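Local coordinates for protein putative pyridoxal phosphate-dependent transferase (Clostridium difficile, PDB 4DQ6) that binds pyridoxal-5'-phosphate and is probably a transferase of the class I and II aminotransferase family, at residues P101-L106 against I231-P236; N108-A113 against E255-L260; S129-N134 against L167-N172; K187-I192 against I217-I222. One frame throughout, in Å; residues are numbered along the deposited sequence.

Contact 1: P101-L106 against I231-P236; sequences PAISLL and ITCMAP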
loop_
_atom_site.group_PDB
_atom_site.type_symbol
_atom_site.label_atom_id
_atom_site.label_comp_id
_atom_site.label_asym_id
_atom_site.label_seq_id
_atom_site.Cartn_x
_atom_site.Cartn_y
_atom_site.Cartn_z
ATOM N N PRO A 101 6.717 6.652 1.984
ATOM C CA PRO A 101 6.692 5.559 2.923
ATOM C C PRO A 101 8.067 4.937 3.155
ATOM O O PRO A 101 8.444 4.637 4.290
ATOM C CB PRO A 101 5.784 4.551 2.241
ATOM C CG PRO A 101 4.839 5.351 1.416
ATOM C CD PRO A 101 5.586 6.601 1.042
ATOM N N ALA A 102 8.812 4.693 2.067
ATOM C CA ALA A 102 10.181 4.150 2.164
ATOM C C ALA A 102 11.044 5.079 2.969
ATOM O O ALA A 102 11.791 4.623 3.856
ATOM C CB ALA A 102 10.785 3.849 0.761
ATOM N N ILE A 103 11.053 6.355 2.641
ATOM C CA ILE A 103 11.891 7.330 3.351
ATOM C C ILE A 103 11.541 7.382 4.827
ATOM O O ILE A 103 12.423 7.459 5.698
ATOM C CB ILE A 103 11.789 8.692 2.653
ATOM C CG1 ILE A 103 12.421 8.607 1.275
ATOM C CG2 ILE A 103 12.484 9.787 3.488
ATOM C CD1 ILE A 103 12.484 9.874 0.484
ATOM N N SER A 104 10.240 7.304 5.120
ATOM C CA SER A 104 9.783 7.359 6.503
ATOM C C SER A 104 10.325 6.148 7.262
ATOM O O SER A 104 10.844 6.302 8.383
ATOM C CB SER A 104 8.258 7.280 6.601
ATOM O OG SER A 104 7.803 7.458 7.919
ATOM N N LEU A 105 10.274 4.947 6.705
ATOM C CA LEU A 105 10.787 3.751 7.384
ATOM C C LEU A 105 12.327 3.882 7.529
ATOM O O LEU A 105 12.876 3.516 8.573
ATOM C CB LEU A 105 10.397 2.458 6.698
ATOM C CG LEU A 105 8.934 2.134 6.756
ATOM C CD1 LEU A 105 8.750 0.788 6.054
ATOM C CD2 LEU A 105 8.220 2.093 8.056
ATOM N N LEU A 106 13.015 4.328 6.468
ATOM C CA LEU A 106 14.473 4.529 6.520
ATOM C C LEU A 106 14.849 5.448 7.668
ATOM O O LEU A 106 15.827 5.200 8.398
ATOM C CB LEU A 106 15.008 5.044 5.203
ATOM C CG LEU A 106 15.012 4.042 4.017
ATOM C CD1 LEU A 106 15.270 4.751 2.693
ATOM C CD2 LEU A 106 16.063 2.965 4.325
ATOM N N ILE A 231 21.302 5.636 -0.591
ATOM C CA ILE A 231 20.115 4.810 -0.796
ATOM C C ILE A 231 19.225 5.623 -1.748
ATOM O O ILE A 231 19.092 6.821 -1.563
ATOM C CB ILE A 231 19.416 4.599 0.552
ATOM C CG1 ILE A 231 20.332 3.762 1.454
ATOM C CG2 ILE A 231 18.051 3.935 0.403
ATOM C CD1 ILE A 231 19.922 3.686 2.934
ATOM N N THR A 232 18.690 4.976 -2.772
ATOM C CA THR A 232 17.974 5.661 -3.863
ATOM C C THR A 232 16.549 5.215 -4.026
ATOM O O THR A 232 16.262 4.008 -4.039
ATOM C CB THR A 232 18.686 5.400 -5.193
ATOM O OG1 THR A 232 20.103 5.701 -5.048
ATOM C CG2 THR A 232 18.184 6.264 -6.298
ATOM N N CYS A 233 15.627 6.169 -4.082
ATOM C CA CYS A 233 14.213 5.892 -4.307
ATOM C C CYS A 233 13.857 6.355 -5.720
ATOM O O CYS A 233 14.201 7.469 -6.094
ATOM C CB CYS A 233 13.324 6.618 -3.340
ATOM S SG CYS A 233 13.626 6.175 -1.634
ATOM N N MET A 234 13.216 5.474 -6.485
ATOM C CA MET A 234 12.731 5.727 -7.867
ATOM C C MET A 234 11.388 5.069 -8.041
ATOM O O MET A 234 10.974 4.287 -7.198
ATOM C CB MET A 234 13.694 5.253 -8.920
ATOM C CG MET A 234 15.007 6.092 -9.019
ATOM S SD MET A 234 16.174 5.234 -10.127
ATOM C CE MET A 234 17.390 6.540 -10.491
ATOM N N ALA A 235 10.703 5.349 -9.154
ATOM C CA ALA A 235 9.386 4.763 -9.345
ATOM C C ALA A 235 9.031 4.985 -10.805
ATOM O O ALA A 235 9.555 5.910 -11.417
ATOM C CB ALA A 235 8.332 5.456 -8.499
ATOM N N PRO A 236 8.094 4.200 -11.372
ATOM C CA PRO A 236 7.519 4.506 -12.667
ATOM C C PRO A 236 6.406 5.530 -12.637
ATOM O O PRO A 236 5.887 5.897 -13.696
ATOM C CB PRO A 236 6.975 3.169 -13.078
ATOM C CG PRO A 236 6.505 2.539 -11.838
ATOM C CD PRO A 236 7.588 2.921 -10.860
#
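With CG of Leu106 folded beside its own backbone N (chi1 -71°), the fork of this leucine reaches from the helix to Ile231 on the strand. Leu106 CD1 lies 3.7 Å from the CG2 methyl of Ile231, and the other fork methyl, Leu106 CD2, is 4.2 Å from Ile231 CD1. The two side chains lie alongside and point opposite ways, methyl against methyl. Nearer the start of the helical segment the touching atom is the sulfur of Cys233. A chi1 of -61° carries Cys233 SG to the helix, where it sits 4.0 Å from Ile103 CG1 and, more loosely, 4.4 Å from Ala102 CB. No hydrogen bond joins the two segments, and all five touching residues are buried. Ile231 and Cys233 offer their side chains on one face of the strand, while Thr232 between them points away. Val250 of the adjoining strand 248-251 extends the floor beneath Ala102. Helix 101-106 and strand 231-234 run nearly antiparallel, at 158°, in helix-on-sheet packing. Pro101 touches pyridoxal-5'-phosphate, which places this packing beside the cofactor pocket, as expected in the large domain of the fold-type I PLP-dependent transferases.

Contact 2: N108-A113 against E255-L260; sequences NELTKA and EKDYKL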
loop_
_atom_site.group_PDB
_atom_site.type_symbol
_atom_site.label_atom_id
_atom_site.label_comp_id
_atom_site.label_asym_id
_atom_site.label_seq_id
_atom_site.Cartn_x
_atom_site.Cartn_y
_atom_site.Cartn_z
ATOM N N ASN A 108 13.147 6.131 10.493
ATOM C CA ASN A 108 12.966 5.416 11.735
ATOM C C ASN A 108 14.072 4.405 12.033
ATOM O O ASN A 108 14.514 4.295 13.227
ATOM C CB ASN A 108 11.621 4.700 11.764
ATOM C CG ASN A 108 11.291 4.180 13.140
ATOM O OD1 ASN A 108 11.095 4.961 14.117
ATOM N ND2 ASN A 108 11.306 2.863 13.271
ATOM N N GLU A 109 14.556 3.690 11.024
ATOM C CA GLU A 109 15.527 2.593 11.215
ATOM C C GLU A 109 16.987 3.057 11.261
ATOM O O GLU A 109 17.802 2.420 11.944
ATOM C CB GLU A 109 15.364 1.505 10.153
ATOM C CG GLU A 109 13.998 0.839 10.067
ATOM C CD GLU A 109 13.525 0.277 11.412
ATOM O OE1 GLU A 109 14.329 -0.363 12.168
ATOM O OE2 GLU A 109 12.341 0.508 11.777
ATOM N N LEU A 110 17.304 4.146 10.562
ATOM C CA LEU A 110 18.687 4.640 10.435
ATOM C C LEU A 110 19.069 5.674 11.449
ATOM O O LEU A 110 20.268 6.006 11.575
ATOM C CB LEU A 110 18.915 5.232 9.024
ATOM C CG LEU A 110 18.938 4.239 7.880
ATOM C CD1 LEU A 110 18.872 4.902 6.499
ATOM C CD2 LEU A 110 20.132 3.299 8.002
ATOM N N THR A 111 18.115 6.164 12.219
ATOM C CA THR A 111 18.319 7.254 13.169
ATOM C C THR A 111 17.543 6.961 14.435
ATOM O O THR A 111 16.688 6.036 14.460
ATOM C CB THR A 111 17.886 8.634 12.625
ATOM O OG1 THR A 111 16.475 8.650 12.357
ATOM C CG2 THR A 111 18.653 8.984 11.365
ATOM N N LYS A 112 17.823 7.728 15.475
ATOM C CA LYS A 112 17.048 7.665 16.734
ATOM C C LYS A 112 16.301 8.975 16.872
ATOM O O LYS A 112 16.639 9.982 16.205
ATOM C CB LYS A 112 17.945 7.438 17.979
ATOM C CG LYS A 112 18.882 8.542 18.303
ATOM C CD LYS A 112 19.692 8.177 19.551
ATOM C CE LYS A 112 20.777 9.213 19.855
ATOM N NZ LYS A 112 21.489 9.737 18.622
ATOM N N ALA A 113 15.308 8.961 17.751
ATOM C CA ALA A 113 14.535 10.152 18.091
ATOM C C ALA A 113 15.398 11.380 18.308
ATOM O O ALA A 113 16.436 11.281 18.936
ATOM C CB ALA A 113 13.671 9.889 19.308
ATOM N N GLU A 255 24.125 -4.302 2.141
ATOM C CA GLU A 255 23.220 -5.332 2.642
ATOM C C GLU A 255 22.658 -5.054 4.036
ATOM O O GLU A 255 21.586 -5.525 4.378
ATOM C CB GLU A 255 23.822 -6.732 2.589
ATOM C CG GLU A 255 25.098 -6.934 3.333
ATOM C CD GLU A 255 25.848 -8.103 2.715
ATOM O OE1 GLU A 255 25.174 -9.139 2.433
ATOM O OE2 GLU A 255 27.085 -7.982 2.502
ATOM N N LYS A 256 23.378 -4.302 4.850
ATOM C CA LYS A 256 22.861 -3.961 6.198
ATOM C C LYS A 256 21.707 -2.975 6.177
ATOM O O LYS A 256 20.773 -3.112 6.955
ATOM C CB LYS A 256 23.935 -3.385 7.089
ATOM C CG LYS A 256 25.072 -4.337 7.344
ATOM C CD LYS A 256 26.119 -3.662 8.206
ATOM C CE LYS A 256 25.620 -3.382 9.624
ATOM N NZ LYS A 256 26.775 -3.334 10.585
ATOM N N ASP A 257 21.788 -2.017 5.262
ATOM C CA ASP A 257 20.636 -1.141 4.945
ATOM C C ASP A 257 19.464 -1.900 4.348
ATOM O O ASP A 257 18.293 -1.660 4.732
ATOM C CB ASP A 257 21.032 -0.050 3.949
ATOM C CG ASP A 257 22.033 0.930 4.484
ATOM O OD1 ASP A 257 22.207 1.128 5.749
ATOM O OD2 ASP A 257 22.636 1.594 3.607
ATOM N N TYR A 258 19.767 -2.807 3.408
ATOM C CA TYR A 258 18.714 -3.609 2.835
ATOM C C TYR A 258 17.941 -4.312 3.943
ATOM O O TYR A 258 16.700 -4.327 3.977
ATOM C CB TYR A 258 19.293 -4.578 1.804
ATOM C CG TYR A 258 18.291 -5.421 1.132
ATOM C CD1 TYR A 258 17.768 -6.506 1.791
ATOM C CD2 TYR A 258 17.873 -5.157 -0.168
ATOM C CE1 TYR A 258 16.836 -7.309 1.199
ATOM C CE2 TYR A 258 16.913 -5.947 -0.744
ATOM C CZ TYR A 258 16.410 -7.014 -0.049
ATOM O OH TYR A 258 15.454 -7.870 -0.584
ATOM N N LYS A 259 18.681 -4.946 4.838
ATOM C CA LYS A 259 18.043 -5.743 5.861
ATOM C C LYS A 259 17.185 -4.884 6.755
ATOM O O LYS A 259 16.124 -5.283 7.150
ATOM C CB LYS A 259 19.067 -6.483 6.729
ATOM C CG LYS A 259 18.415 -7.215 7.886
ATOM C CD LYS A 259 19.395 -8.075 8.672
ATOM C CE LYS A 259 18.676 -9.275 9.268
ATOM N NZ LYS A 259 17.743 -8.906 10.354
ATOM N N LEU A 260 17.677 -3.704 7.095
ATOM C CA LEU A 260 16.930 -2.849 7.985
ATOM C C LEU A 260 15.599 -2.446 7.371
ATOM O O LEU A 260 14.587 -2.446 8.036
ATOM C CB LEU A 260 17.700 -1.570 8.240
ATOM C CG LEU A 260 18.748 -1.506 9.339
ATOM C CD1 LEU A 260 19.214 -0.072 9.328
ATOM C CD2 LEU A 260 18.175 -1.876 10.694
HETATM O O HOH W 1 14.227 -2.734 10.731
#
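Leu110 and Leu260 meet through single methyls, Leu110 CD2 lying 3.7 Å from Leu260 CD1, and their side chains cross obliquely. The same Leu260 CD1 also lies 3.9 Å from Glu109 O, so one leucine methyl touches both the backbone carbonyl of Glu109 and the side chain of Leu110. Leu110 CD2 has a second neighbour in Asp257 OD1, at 3.8 Å; this is a van der Waals contact, with the two side chains at about a right angle. At the backbone of Leu260, Glu109 CG comes to 3.9 Å from Leu260 O.

A water links the polar groups here: it donates to Leu260 O at 2.7 Å and, weakly, to Glu109 OE1 at 2.8 Å. The carboxylate is set by a bend in the Glu109 chain (chi2 -54°). Asn108 ND2 then donates to Glu109 OE2 at 3.0 Å, from well above the carboxylate plane (52° out of it). Arg267 forms a salt bridge with that same oxygen, which is thus gripped from two residues. Asp257 is buried, and its OD2 is paired with Lys199 in a salt bridge that probably keeps it ionised. Beneath the apolar part, Leu110 rests on Ile231 and Leu167 of the sheet. The contact joins the last turn of helix 99-110 to the first turns of helix 255-267, a helix-helix pairing over one face of the central sheet, at the partly exposed rim of the domain.

Contact 3: S129-N134 against L167-N172; sequences SVVKNN and LFILCN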
loop_
_atom_site.group_PDB
_atom_site.type_symbol
_atom_site.label_atom_id
_atom_site.label_comp_id
_atom_site.label_asym_id
_atom_site.label_seq_id
_atom_site.Cartn_x
_atom_site.Cartn_y
_atom_site.Cartn_z
ATOM N N SER A 129 7.874 17.363 6.376
ATOM C CA SER A 129 6.982 16.712 7.292
ATOM C C SER A 129 7.417 15.315 7.667
ATOM O O SER A 129 7.140 14.869 8.785
ATOM C CB SER A 129 5.551 16.727 6.792
ATOM O OG SER A 129 5.457 16.201 5.538
ATOM N N VAL A 130 8.054 14.571 6.757
ATOM C CA VAL A 130 8.422 13.197 7.090
ATOM C C VAL A 130 9.466 13.170 8.207
ATOM O O VAL A 130 9.437 12.288 9.058
ATOM C CB VAL A 130 8.874 12.366 5.856
ATOM C CG1 VAL A 130 10.297 12.730 5.421
ATOM C CG2 VAL A 130 8.724 10.855 6.170
ATOM N N VAL A 131 10.305 14.195 8.280
ATOM C CA VAL A 131 11.301 14.250 9.337
ATOM C C VAL A 131 10.635 14.565 10.691
ATOM O O VAL A 131 10.864 13.873 11.714
ATOM C CB VAL A 131 12.419 15.257 8.975
ATOM C CG1 VAL A 131 13.322 15.534 10.188
ATOM C CG2 VAL A 131 13.208 14.744 7.743
ATOM N N LYS A 132 9.757 15.558 10.651
ATOM C CA LYS A 132 9.024 16.022 11.823
ATOM C C LYS A 132 8.044 14.980 12.365
ATOM O O LYS A 132 7.909 14.793 13.607
ATOM C CB LYS A 132 8.307 17.321 11.530
ATOM C CG LYS A 132 9.300 18.452 11.295
ATOM C CD LYS A 132 8.626 19.768 10.978
ATOM C CE LYS A 132 9.659 20.907 11.014
ATOM N NZ LYS A 132 9.104 22.066 10.262
ATOM N N ASN A 133 7.342 14.300 11.457
ATOM C CA ASN A 133 6.339 13.337 11.862
ATOM C C ASN A 133 6.974 12.047 12.402
ATOM O O ASN A 133 6.301 11.236 13.059
ATOM C CB ASN A 133 5.460 12.968 10.685
ATOM C CG ASN A 133 4.520 14.075 10.249
ATOM O OD1 ASN A 133 4.208 14.981 10.998
ATOM N ND2 ASN A 133 4.016 13.940 9.006
ATOM N N ASN A 134 8.269 11.884 12.161
ATOM C CA ASN A 134 9.082 10.867 12.836
ATOM C C ASN A 134 9.869 11.338 14.059
ATOM O O ASN A 134 10.687 10.576 14.513
ATOM C CB ASN A 134 10.068 10.235 11.854
ATOM C CG ASN A 134 9.431 9.198 10.994
ATOM O OD1 ASN A 134 9.181 8.091 11.459
ATOM N ND2 ASN A 134 9.186 9.539 9.746
ATOM N N LEU A 167 21.630 12.046 8.420
ATOM C CA LEU A 167 21.081 11.741 7.068
ATOM C C LEU A 167 20.880 13.031 6.311
ATOM O O LEU A 167 20.548 14.064 6.910
ATOM C CB LEU A 167 19.660 11.018 7.043
ATOM C CG LEU A 167 19.503 9.649 7.700
ATOM C CD1 LEU A 167 18.041 9.158 7.693
ATOM C CD2 LEU A 167 20.380 8.643 6.953
ATOM N N PHE A 168 21.021 12.933 4.980
ATOM C CA PHE A 168 20.766 14.018 4.066
ATOM C C PHE A 168 19.776 13.533 3.051
ATOM O O PHE A 168 20.037 12.472 2.414
ATOM C CB PHE A 168 22.099 14.481 3.413
ATOM C CG PHE A 168 21.960 15.714 2.542
ATOM C CD1 PHE A 168 21.350 15.617 1.296
ATOM C CD2 PHE A 168 22.471 16.984 2.969
ATOM C CE1 PHE A 168 21.242 16.744 0.501
ATOM C CE2 PHE A 168 22.321 18.110 2.168
ATOM C CZ PHE A 168 21.705 17.969 0.937
ATOM N N ILE A 169 18.667 14.267 2.914
ATOM C CA ILE A 169 17.678 13.834 1.929
ATOM C C ILE A 169 17.813 14.770 0.707
ATOM O O ILE A 169 17.584 15.987 0.831
ATOM C CB ILE A 169 16.213 13.832 2.462
ATOM C CG1 ILE A 169 16.073 13.184 3.832
ATOM C CG2 ILE A 169 15.280 13.156 1.418
ATOM C CD1 ILE A 169 14.651 13.098 4.368
ATOM N N LEU A 170 18.199 14.187 -0.430
ATOM C CA LEU A 170 18.544 14.916 -1.615
ATOM C C LEU A 170 17.359 14.680 -2.581
ATOM O O LEU A 170 16.794 13.537 -2.698
ATOM C CB LEU A 170 19.823 14.375 -2.262
ATOM C CG LEU A 170 20.117 14.664 -3.742
ATOM C CD1 LEU A 170 20.474 16.144 -3.852
ATOM C CD2 LEU A 170 21.236 13.800 -4.278
ATOM N N CYS A 171 16.910 15.745 -3.273
ATOM C CA CYS A 171 15.953 15.618 -4.356
ATOM C C CYS A 171 16.652 15.815 -5.694
ATOM O O CYS A 171 17.208 16.873 -5.919
ATOM C CB CYS A 171 14.855 16.671 -4.148
ATOM S SG CYS A 171 13.296 16.349 -4.987
ATOM N N ASN A 172 16.612 14.797 -6.581
ATOM C CA ASN A 172 17.381 14.795 -7.843
ATOM C C ASN A 172 16.673 14.053 -8.922
ATOM O O ASN A 172 16.724 12.863 -8.911
ATOM C CB ASN A 172 18.759 14.149 -7.478
ATOM C CG ASN A 172 19.709 13.918 -8.636
ATOM O OD1 ASN A 172 19.856 14.772 -9.445
ATOM N ND2 ASN A 172 20.459 12.756 -8.623
#
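The side-chain amide of Asn134 closes back on Val130, the residue whose CG1 lies 4.5 Å from Ile169 CD1. Asn134 ND2 donates to Val130 O at 2.8 Å in a nearly straight bond (165° at the hydrogen), with the acceptor close to the amide plane; ND2 also bonds Ser104 OG, which helps fix the rotation of the amide. The other flat group, the Phe168 ring, has Leu170 CB at its edge, in plane. The closer touch across the contact is made by Val131, whose CG2 methyl lies 4.0 Å from the same Ile169 CD1. With chi1 at 169°, CG1 of Val131 lies opposite its backbone N and CG2 is the branch presented to Ile169, whose chain runs past it the other way. Helix 126-133 here covers one face of strand 165-171, in the alpha/beta layering of the large domain of fold-type I PLP-dependent enzymes. Ile117 of neighbouring strand 116-119 packs on both Val131 and Ile169. Val130 is further covered by helix 99-110, through Ile100, Ser104 and Ile107, and by Arg267 of the second subunit. Two residues beyond Ile169 along the strand, Cys171 touches pyridoxal-5'-phosphate.

Contact 4: K187-I192 against I217-I222; sequences KKLGDI and IPMASI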
loop_
_atom_site.group_PDB
_atom_site.type_symbol
_atom_site.label_atom_id
_atom_site.label_comp_id
_atom_site.label_asym_id
_atom_site.label_seq_id
_atom_site.Cartn_x
_atom_site.Cartn_y
_atom_site.Cartn_z
ATOM N N LYS A 187 29.076 15.392 -6.901
ATOM C CA LYS A 187 30.364 15.019 -6.262
ATOM C C LYS A 187 30.673 15.910 -5.102
ATOM O O LYS A 187 31.102 15.435 -4.062
ATOM C CB LYS A 187 31.495 15.156 -7.260
ATOM C CG LYS A 187 31.523 14.035 -8.264
ATOM C CD LYS A 187 32.537 14.346 -9.375
ATOM C CE LYS A 187 33.069 13.061 -9.978
ATOM N NZ LYS A 187 34.476 13.287 -10.420
ATOM N N LYS A 188 30.465 17.211 -5.273
ATOM C CA LYS A 188 30.793 18.116 -4.151
ATOM C C LYS A 188 29.939 17.805 -2.930
ATOM O O LYS A 188 30.430 17.741 -1.808
ATOM C CB LYS A 188 30.675 19.561 -4.599
ATOM C CG LYS A 188 31.360 20.528 -3.638
ATOM C CD LYS A 188 31.518 21.877 -4.316
ATOM C CE LYS A 188 31.798 22.968 -3.321
ATOM N NZ LYS A 188 33.209 22.916 -2.887
ATOM N N LEU A 189 28.653 17.542 -3.119
ATOM C CA LEU A 189 27.759 17.179 -2.015
ATOM C C LEU A 189 28.158 15.851 -1.398
ATOM O O LEU A 189 28.170 15.692 -0.182
ATOM C CB LEU A 189 26.294 17.091 -2.502
ATOM C CG LEU A 189 25.227 16.568 -1.534
ATOM C CD1 LEU A 189 25.186 17.504 -0.293
ATOM C CD2 LEU A 189 23.911 16.371 -2.375
ATOM N N GLY A 190 28.409 14.852 -2.234
ATOM C CA GLY A 190 28.613 13.523 -1.716
ATOM C C GLY A 190 29.930 13.456 -0.958
ATOM O O GLY A 190 30.047 12.688 -0.029
ATOM N N ASP A 191 30.890 14.269 -1.376
ATOM C CA ASP A 191 32.167 14.350 -0.657
ATOM C C ASP A 191 31.978 14.914 0.722
ATOM O O ASP A 191 32.567 14.408 1.690
ATOM C CB ASP A 191 33.143 15.216 -1.440
ATOM C CG ASP A 191 33.757 14.485 -2.589
ATOM O OD1 ASP A 191 33.618 13.240 -2.657
ATOM O OD2 ASP A 191 34.422 15.159 -3.422
ATOM N N ILE A 192 31.187 15.969 0.833
ATOM C CA ILE A 192 30.855 16.519 2.145
ATOM C C ILE A 192 30.235 15.456 3.045
ATOM O O ILE A 192 30.613 15.240 4.171
ATOM C CB ILE A 192 29.910 17.743 2.021
ATOM C CG1 ILE A 192 30.663 18.921 1.380
ATOM C CG2 ILE A 192 29.396 18.176 3.392
ATOM C CD1 ILE A 192 29.768 20.094 1.034
ATOM N N ILE A 217 21.881 12.022 -13.481
ATOM C CA ILE A 217 22.994 11.268 -12.870
ATOM C C ILE A 217 22.545 10.749 -11.505
ATOM O O ILE A 217 22.375 11.552 -10.587
ATOM C CB ILE A 217 24.206 12.198 -12.625
ATOM C CG1 ILE A 217 24.619 12.938 -13.892
ATOM C CG2 ILE A 217 25.360 11.426 -11.999
ATOM C CD1 ILE A 217 24.998 12.074 -15.056
ATOM N N PRO A 218 22.344 9.449 -11.335
ATOM C CA PRO A 218 22.021 8.920 -10.037
ATOM C C PRO A 218 23.219 9.205 -9.138
ATOM O O PRO A 218 24.362 8.883 -9.482
ATOM C CB PRO A 218 21.767 7.422 -10.306
ATOM C CG PRO A 218 21.457 7.390 -11.782
ATOM C CD PRO A 218 22.277 8.436 -12.384
ATOM N N MET A 219 22.937 9.706 -7.946
ATOM C CA MET A 219 24.019 9.969 -7.043
ATOM C C MET A 219 24.866 8.738 -6.761
ATOM O O MET A 219 26.102 8.784 -6.680
ATOM C CB MET A 219 23.429 10.522 -5.753
ATOM C CG MET A 219 24.398 10.672 -4.588
ATOM S SD MET A 219 25.775 11.852 -4.803
ATOM C CE MET A 219 25.079 13.263 -3.938
ATOM N N ALA A 220 24.203 7.618 -6.552
ATOM C CA ALA A 220 24.896 6.371 -6.225
ATOM C C ALA A 220 25.737 5.832 -7.373
ATOM O O ALA A 220 26.561 4.941 -7.146
ATOM C CB ALA A 220 23.852 5.307 -5.860
ATOM N N SER A 221 25.555 6.349 -8.587
ATOM C CA SER A 221 26.211 5.835 -9.787
ATOM C C SER A 221 27.622 6.413 -10.016
ATOM O O SER A 221 28.355 5.979 -10.902
ATOM C CB SER A 221 25.360 6.113 -11.040
ATOM O OG SER A 221 25.435 7.471 -11.460
ATOM N N ILE A 222 27.962 7.436 -9.240
ATOM C CA ILE A 222 29.172 8.240 -9.522
ATOM C C ILE A 222 30.484 7.519 -9.176
ATOM O O ILE A 222 31.475 7.642 -9.906
ATOM C CB ILE A 222 29.086 9.600 -8.820
ATOM C CG1 ILE A 222 27.922 10.371 -9.445
ATOM C CG2 ILE A 222 30.408 10.401 -8.937
ATOM C CD1 ILE A 222 27.626 11.668 -8.703
#
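The turn that precedes helix 224-228 lies here against helix 183-195, one of the helices covering the central sheet of the PLP-binding fold. Met219 and the Lys187-Ile222 pair share the contact. The methionine chain is bent at chi2 and chi3 (64° and 98°), which curls the thioether toward the helix. Met219 CE comes to 3.7 Å from the CD2 methyl of Leu189, the two side chains crossing at about a right angle, and Met219 CE is also 4.1 Å from Gly190 N. The methionine thus passes over the helix backbone at the glycine. At the outer, more exposed end, the aliphatic part of Lys187 lies across Ile222, with Ile222 CG2 3.9 Å from both Lys187 CG and Lys187 CE.

The shape of the turn is held by Pro218 O, which accepts two bonds from Ser221: one from Ser221 OG at 2.7 Å, in the carbonyl plane and on a lone pair, the other from Ser221 N at 2.9 Å. Met219 N is in turn bonded to Glu204 OE2, which pins the start of the turn. Around the contact, Leu189 packs on Ile158 of helix 155-161 and on Phe168 and Leu170 of strand 165-171; Met219 shares Leu170. Pro218, Ala220 and Ser221 pack on Trp86, while Met219 and Ile222 meet helix 183-195.

How the contacts relate
From the N terminus, helix 99-110 opens contact 1 and then contact 2, and their partners follow in the same order, strand 230-234 before helix 255-267, so the two contacts cross along the chain. The loops they close enclose the other two: contact 3 joins helix 126-133 to strand 165-171 and is complete before contact 4 joins helix 183-195 to the turn at 217-222. These last two stand in series, tied by a probable hydrogen bond from Asn172 ND2 to Ile217 O. Contacts 1 and 2 meet at Ile231, contacts 1 and 3 at Ile103 and Ile169. Contacts 1 and 3 set helices on the central sheet, contact 2 pairs helices, and contact 4 ties a helix to a turn.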